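PDB 1JOV: HI1317 from Haemophilus influenzae, which probably interconverts the alpha and beta anomers of D-glucose 6-phosphate, as a member of the glucose-6-phosphate 1-epimerase family. Local coordinates for residues S188-N202 / L215-W229. Residues are numbered along the deposited sequence; the frame is centred on the assembly and turned at random. Where two conformers were deposited one is given.
Sequences SENVDCIYSAENMQN and LHHHNASQFVLWNPW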
loop_
_atom_site.group_PDB
_atom_site.type_symbol
_atom_site.label_atom_id
_atom_site.label_comp_id
_atom_site.label_asym_id
_atom_site.label_seq_id
_atom_site.Cartn_x
_atom_site.Cartn_y
_atom_site.Cartn_z
ATOM N N SER A 188 8.983 18.823 3.933
ATOM C CA SER A 188 9.223 19.716 5.041
ATOM C C SER A 188 7.950 20.364 5.413
ATOM O O SER A 188 7.958 21.454 5.975
ATOM C CB SER A 188 10.152 20.785 4.541
ATOM O OG SER A 188 9.610 21.402 3.389
ATOM N N GLU A 189 6.856 19.688 5.089
ATOM C CA GLU A 189 5.553 20.212 5.347
ATOM C C GLU A 189 4.514 19.246 4.803
ATOM O O GLU A 189 4.874 18.279 4.177
ATOM C CB GLU A 189 5.384 21.581 4.721
ATOM C CG GLU A 189 5.090 21.488 3.236
ATOM C CD GLU A 189 4.868 22.842 2.634
ATOM O OE1 GLU A 189 5.874 23.437 2.213
ATOM O OE2 GLU A 189 3.710 23.303 2.600
ATOM N N ASN A 190 3.264 19.497 5.093
ATOM C CA ASN A 190 2.113 18.723 4.576
ATOM C C ASN A 190 2.089 18.731 3.075
ATOM O O ASN A 190 1.945 19.802 2.452
ATOM C CB ASN A 190 0.813 19.253 5.111
ATOM C CG ASN A 190 -0.385 18.514 4.634
ATOM O OD1 ASN A 190 -1.511 18.966 4.903
ATOM N ND2 ASN A 190 -0.187 17.338 3.997
ATOM N N VAL A 191 2.254 17.536 2.506
ATOM C CA VAL A 191 2.257 17.335 1.070
ATOM C C VAL A 191 1.146 16.364 0.684
ATOM O O VAL A 191 0.925 15.343 1.342
ATOM C CB VAL A 191 3.599 16.804 0.547
ATOM C CG1 VAL A 191 3.590 16.498 -0.980
ATOM C CG2 VAL A 191 4.789 17.737 0.847
ATOM N N ASP A 192 0.346 16.758 -0.296
ATOM C CA ASP A 192 -0.786 15.963 -0.780
ATOM C C ASP A 192 -0.930 16.265 -2.287
ATOM O O ASP A 192 -1.844 16.995 -2.702
ATOM C CB ASP A 192 -2.083 16.194 0.009
ATOM C CG ASP A 192 -3.145 15.099 -0.249
ATOM O OD1 ASP A 192 -2.897 14.257 -1.133
ATOM O OD2 ASP A 192 -4.207 14.944 0.387
ATOM N N CYS A 193 -0.072 15.647 -3.085
ATOM C CA CYS A 193 -0.028 16.037 -4.477
ATOM C C CYS A 193 -0.059 14.913 -5.487
ATOM O O CYS A 193 0.526 13.851 -5.286
ATOM C CB CYS A 193 1.171 16.950 -4.717
ATOM S SG CYS A 193 2.740 16.108 -4.851
ATOM N N ILE A 194 -0.736 15.147 -6.581
ATOM C CA ILE A 194 -0.889 14.163 -7.624
ATOM C C ILE A 194 -0.003 14.448 -8.816
ATOM O O ILE A 194 -0.173 15.472 -9.497
ATOM C CB ILE A 194 -2.342 14.130 -8.106
ATOM C CG1 ILE A 194 -3.299 14.012 -6.915
ATOM C CG2 ILE A 194 -2.579 12.973 -9.066
ATOM C CD1 ILE A 194 -4.758 14.210 -7.280
ATOM N N TYR A 195 0.940 13.571 -9.084
ATOM C CA TYR A 195 1.772 13.659 -10.252
ATOM C C TYR A 195 1.270 12.766 -11.387
ATOM O O TYR A 195 0.721 11.685 -11.168
ATOM C CB TYR A 195 3.159 13.088 -9.992
ATOM C CG TYR A 195 4.095 13.834 -9.038
ATOM C CD1 TYR A 195 3.980 13.703 -7.662
ATOM C CD2 TYR A 195 5.134 14.621 -9.526
ATOM C CE1 TYR A 195 4.863 14.323 -6.782
ATOM C CE2 TYR A 195 6.007 15.237 -8.673
ATOM C CZ TYR A 195 5.885 15.106 -7.300
ATOM O OH TYR A 195 6.809 15.749 -6.449
ATOM N N SER A 196 1.454 13.229 -12.610
ATOM C CA SER A 196 1.266 12.394 -13.761
ATOM C C SER A 196 2.392 11.380 -13.647
ATOM O O SER A 196 3.453 11.686 -13.144
ATOM C CB SER A 196 1.406 13.196 -15.079
ATOM O OG SER A 196 0.432 14.234 -15.150
ATOM N N ALA A 197 2.139 10.158 -14.071
ATOM C CA ALA A 197 3.083 9.046 -14.067
ATOM C C ALA A 197 3.881 8.980 -15.349
ATOM O O ALA A 197 3.771 8.032 -16.138
ATOM C CB ALA A 197 2.316 7.716 -13.904
ATOM N N GLU A 198 4.734 9.969 -15.558
ATOM C CA GLU A 198 5.486 10.036 -16.795
ATOM C C GLU A 198 6.392 8.845 -16.958
ATOM O O GLU A 198 6.414 8.186 -17.998
ATOM C CB GLU A 198 6.294 11.338 -16.832
ATOM C CG GLU A 198 5.438 12.601 -16.862
ATOM C CD GLU A 198 4.383 12.570 -17.958
ATOM O OE1 GLU A 198 4.212 11.511 -18.603
ATOM O OE2 GLU A 198 3.711 13.606 -18.170
ATOM N N ASN A 199 7.192 8.607 -15.942
ATOM C CA ASN A 199 8.157 7.505 -15.941
ATOM C C ASN A 199 7.674 6.550 -14.855
ATOM O O ASN A 199 7.270 7.010 -13.804
ATOM C CB ASN A 199 9.529 8.082 -15.591
ATOM C CG ASN A 199 10.552 7.032 -15.114
ATOM O OD1 ASN A 199 10.539 5.872 -15.529
ATOM N ND2 ASN A 199 11.476 7.471 -14.256
ATOM N N MET A 200 7.788 5.250 -15.074
ATOM C CA MET A 200 7.233 4.292 -14.092
ATOM C C MET A 200 8.140 3.941 -12.916
ATOM O O MET A 200 7.771 3.102 -12.077
ATOM C CB MET A 200 6.773 3.034 -14.817
ATOM C CG MET A 200 5.605 3.335 -15.749
ATOM S SD MET A 200 4.081 3.944 -14.932
ATOM C CE MET A 200 3.435 2.459 -14.469
ATOM N N GLN A 201 9.312 4.578 -12.829
ATOM C CA GLN A 201 10.190 4.343 -11.693
ATOM C C GLN A 201 10.432 5.601 -10.869
ATOM O O GLN A 201 10.652 6.682 -11.406
ATOM C CB GLN A 201 11.493 3.700 -12.159
ATOM C CG GLN A 201 11.281 2.453 -12.999
ATOM C CD GLN A 201 12.552 1.635 -13.139
ATOM O OE1 GLN A 201 13.258 1.427 -12.155
ATOM N NE2 GLN A 201 12.848 1.175 -14.358
ATOM N N ASN A 202 10.345 5.468 -9.572
ATOM C CA ASN A 202 10.684 6.544 -8.656
ATOM C C ASN A 202 11.247 5.844 -7.446
ATOM O O ASN A 202 11.049 4.647 -7.280
ATOM C CB ASN A 202 9.503 7.438 -8.324
ATOM C CG ASN A 202 8.218 6.654 -8.256
ATOM O OD1 ASN A 202 8.087 5.727 -7.466
ATOM N ND2 ASN A 202 7.253 7.046 -9.094
ATOM N N LEU A 215 11.037 1.834 -6.573
ATOM C CA LEU A 215 9.659 1.449 -6.990
ATOM C C LEU A 215 9.555 1.333 -8.486
ATOM O O LEU A 215 9.910 2.286 -9.207
ATOM C CB LEU A 215 8.592 2.433 -6.503
ATOM C CG LEU A 215 8.632 2.639 -5.021
ATOM C CD1 LEU A 215 7.772 3.674 -4.545
ATOM C CD2 LEU A 215 8.486 1.257 -4.295
ATOM N N HIS A 216 9.091 0.169 -8.964
ATOM C CA HIS A 216 8.812 -0.015 -10.402
ATOM C C HIS A 216 7.297 -0.202 -10.566
ATOM O O HIS A 216 6.800 -1.309 -10.278
ATOM C CB HIS A 216 9.568 -1.214 -10.940
ATOM C CG HIS A 216 9.709 -1.226 -12.433
ATOM N ND1 HIS A 216 10.666 -1.979 -13.084
ATOM C CD2 HIS A 216 9.024 -0.570 -13.403
ATOM C CE1 HIS A 216 10.559 -1.793 -14.389
ATOM N NE2 HIS A 216 9.571 -0.943 -14.611
ATOM N N HIS A 217 6.586 0.863 -10.973
ATOM C CA HIS A 217 5.124 0.800 -11.112
ATOM C C HIS A 217 4.724 0.205 -12.488
ATOM O O HIS A 217 5.531 0.244 -13.407
ATOM C CB HIS A 217 4.510 2.174 -10.959
ATOM C CG HIS A 217 4.954 2.894 -9.726
ATOM N ND1 HIS A 217 4.209 2.905 -8.550
ATOM C CD2 HIS A 217 6.089 3.599 -9.462
ATOM C CE1 HIS A 217 4.847 3.618 -7.645
ATOM N NE2 HIS A 217 6.000 4.067 -8.175
ATOM N N HIS A 218 3.533 -0.341 -12.623
ATOM C CA HIS A 218 3.031 -0.781 -13.950
ATOM C C HIS A 218 1.603 -0.295 -14.144
ATOM O O HIS A 218 0.785 -0.404 -13.247
ATOM C CB HIS A 218 3.061 -2.282 -14.129
ATOM C CG HIS A 218 4.467 -2.787 -13.843
ATOM N ND1 HIS A 218 5.447 -2.840 -14.808
ATOM C CD2 HIS A 218 5.021 -3.272 -12.699
ATOM C CE1 HIS A 218 6.558 -3.338 -14.270
ATOM N NE2 HIS A 218 6.318 -3.620 -12.999
ATOM N N ASN A 219 1.331 0.237 -15.308
ATOM C CA ASN A 219 -0.020 0.727 -15.607
ATOM C C ASN A 219 -0.600 1.831 -14.721
ATOM O O ASN A 219 -1.813 1.985 -14.696
ATOM C CB ASN A 219 -1.029 -0.417 -15.724
ATOM C CG ASN A 219 -0.629 -1.397 -16.749
ATOM O OD1 ASN A 219 -0.126 -1.016 -17.828
ATOM N ND2 ASN A 219 -0.836 -2.670 -16.461
ATOM N N ALA A 220 0.281 2.624 -14.072
ATOM C CA ALA A 220 -0.146 3.751 -13.270
ATOM C C ALA A 220 -0.439 4.908 -14.221
ATOM O O ALA A 220 0.227 5.037 -15.239
ATOM C CB ALA A 220 0.901 4.130 -12.238
ATOM N N SER A 221 -1.340 5.767 -13.857
ATOM C CA SER A 221 -1.545 6.976 -14.619
ATOM C C SER A 221 -1.154 8.161 -13.726
ATOM O O SER A 221 -0.716 9.188 -14.247
ATOM C CB SER A 221 -2.981 7.086 -15.141
ATOM O OG SER A 221 -3.914 6.922 -14.087
ATOM N N GLN A 222 -1.312 8.010 -12.417
ATOM C CA GLN A 222 -1.066 9.065 -11.431
ATOM C C GLN A 222 -0.190 8.499 -10.314
ATOM O O GLN A 222 -0.253 7.288 -10.029
ATOM C CB GLN A 222 -2.295 9.638 -10.751
ATOM C CG GLN A 222 -2.984 10.760 -11.576
ATOM C CD GLN A 222 -3.468 10.245 -12.922
ATOM O OE1 GLN A 222 -3.211 10.827 -13.991
ATOM N NE2 GLN A 222 -4.162 9.157 -12.871
ATOM N N PHE A 223 0.598 9.325 -9.679
ATOM C CA PHE A 223 1.383 8.939 -8.501
ATOM C C PHE A 223 1.051 9.978 -7.448
ATOM O O PHE A 223 1.238 11.164 -7.685
ATOM C CB PHE A 223 2.917 8.932 -8.702
ATOM C CG PHE A 223 3.468 7.893 -9.605
ATOM C CD1 PHE A 223 3.117 6.544 -9.411
ATOM C CD2 PHE A 223 4.365 8.218 -10.626
ATOM C CE1 PHE A 223 3.596 5.557 -10.235
ATOM C CE2 PHE A 223 4.856 7.241 -11.469
ATOM C CZ PHE A 223 4.459 5.929 -11.269
ATOM N N VAL A 224 0.553 9.557 -6.284
ATOM C CA VAL A 224 0.162 10.496 -5.253
ATOM C C VAL A 224 1.249 10.517 -4.143
ATOM O O VAL A 224 1.649 9.468 -3.584
ATOM C CB VAL A 224 -1.217 10.082 -4.672
ATOM C CG1 VAL A 224 -1.681 10.991 -3.524
ATOM C CG2 VAL A 224 -2.325 10.067 -5.749
ATOM N N LEU A 225 1.780 11.691 -3.827
ATOM C CA LEU A 225 2.820 11.749 -2.804
ATOM C C LEU A 225 2.147 12.414 -1.646
ATOM O O LEU A 225 1.571 13.489 -1.830
ATOM C CB LEU A 225 3.982 12.593 -3.297
ATOM C CG LEU A 225 5.171 12.719 -2.341
ATOM C CD1 LEU A 225 5.867 11.391 -2.111
ATOM C CD2 LEU A 225 6.155 13.743 -2.993
ATOM N N TRP A 226 2.185 11.781 -0.451
ATOM C CA TRP A 226 1.407 12.290 0.695
ATOM C C TRP A 226 2.064 12.086 2.072
ATOM O O TRP A 226 2.510 11.009 2.384
ATOM C CB TRP A 226 0.067 11.605 0.816
ATOM C CG TRP A 226 -0.754 12.012 1.999
ATOM C CD1 TRP A 226 -1.205 13.284 2.322
ATOM C CD2 TRP A 226 -1.135 11.171 3.109
ATOM N NE1 TRP A 226 -1.905 13.254 3.500
ATOM C CE2 TRP A 226 -1.902 11.960 3.992
ATOM C CE3 TRP A 226 -0.992 9.788 3.390
ATOM C CZ2 TRP A 226 -2.423 11.450 5.167
ATOM C CZ3 TRP A 226 -1.520 9.275 4.571
ATOM C CH2 TRP A 226 -2.259 10.081 5.431
ATOM N N ASN A 227 2.076 13.147 2.904
ATOM C CA ASN A 227 2.556 13.117 4.308
ATOM C C ASN A 227 1.719 14.169 5.019
ATOM O O ASN A 227 1.679 15.311 4.581
ATOM C CB ASN A 227 4.083 13.350 4.420
ATOM C CG ASN A 227 4.596 13.194 5.886
ATOM O OD1 ASN A 227 4.201 13.994 6.765
ATOM N ND2 ASN A 227 5.348 12.118 6.168
ATOM N N PRO A 228 0.955 13.776 6.015
ATOM C CA PRO A 228 -0.011 14.669 6.637
ATOM C C PRO A 228 0.700 15.735 7.517
ATOM O O PRO A 228 0.076 16.725 7.932
ATOM C CB PRO A 228 -0.834 13.723 7.527
ATOM C CG PRO A 228 0.099 12.604 7.861
ATOM C CD PRO A 228 0.970 12.460 6.666
ATOM N N TRP A 229 1.940 15.472 7.839
ATOM C CA TRP A 229 2.774 16.407 8.588
ATOM C C TRP A 229 2.049 16.723 9.916
ATOM O O TRP A 229 1.882 15.837 10.756
ATOM C CB TRP A 229 3.128 17.626 7.698
ATOM C CG TRP A 229 4.217 18.504 8.250
ATOM C CD1 TRP A 229 4.029 19.646 8.981
ATOM C CD2 TRP A 229 5.637 18.322 8.137
ATOM N NE1 TRP A 229 5.235 20.191 9.340
ATOM C CE2 TRP A 229 6.241 19.422 8.802
ATOM C CE3 TRP A 229 6.467 17.356 7.521
ATOM C CZ2 TRP A 229 7.588 19.541 8.951
ATOM C CZ3 TRP A 229 7.844 17.518 7.621
ATOM C CH2 TRP A 229 8.380 18.604 8.347
HETATM O O HOH W 1 12.901 2.487 -9.312
#
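Strands 191-196 and 222-227 pair antiparallel, and the two segments also meet in a second sheet, where 201-202 pairs with 215-216 in the hairpin of strands 201-206 and 211-218 and His-217 N adds a bond to Met-200 O. The two sheets belong to the beta-sandwich of the galactose mutarotase type expected from the family. Reciprocal backbone bonds join Val-191 with Asn-227, Cys-193 with Leu-225, Tyr-195 with Phe-223 and Asn-202 with Leu-215. The register slips by one residue between the two sets, and Ser-221 and Gln-222, opposite Ala-250, form a classic beta bulge near the switch. Val-224 and Trp-226 adjoin the predicted active-site residues Glu-248 and His-150, and Cys-193, modelled in two conformers, is the partner of Cys-170 in a disulfide observed for this protein.

Aromatic and apolar contacts join the two connections between the sheets. The Phe-223 ring takes Ala-197 CB on one face, 3.9 Å from the ring centroid. Met-200, its chain folded at chi2 (-62°) and chi3 (-83°), brings CE to 3.8 Å from Ala-220 CB, while its sulfur makes an oblique Met-aromatic contact with Phe-223. At the far end Glu-189 CA sits over the five-membered ring of Trp-229 in a CH-pi contact of 3.5 Å to the centroid.

Polar side chains meet at the open end of the hairpin. Asn-202 ND2 lies over the other face of Phe-223, with the amide plane 86° from the ring. Gln-201 lays its amide on the His-216 ring, the planes nearly parallel. Buried His-217 is gripped at both nitrogens: ND1 bonds Thr-249 OG1, and NE2 donates in its ring plane to Asn-202 OD1 at 2.8 Å.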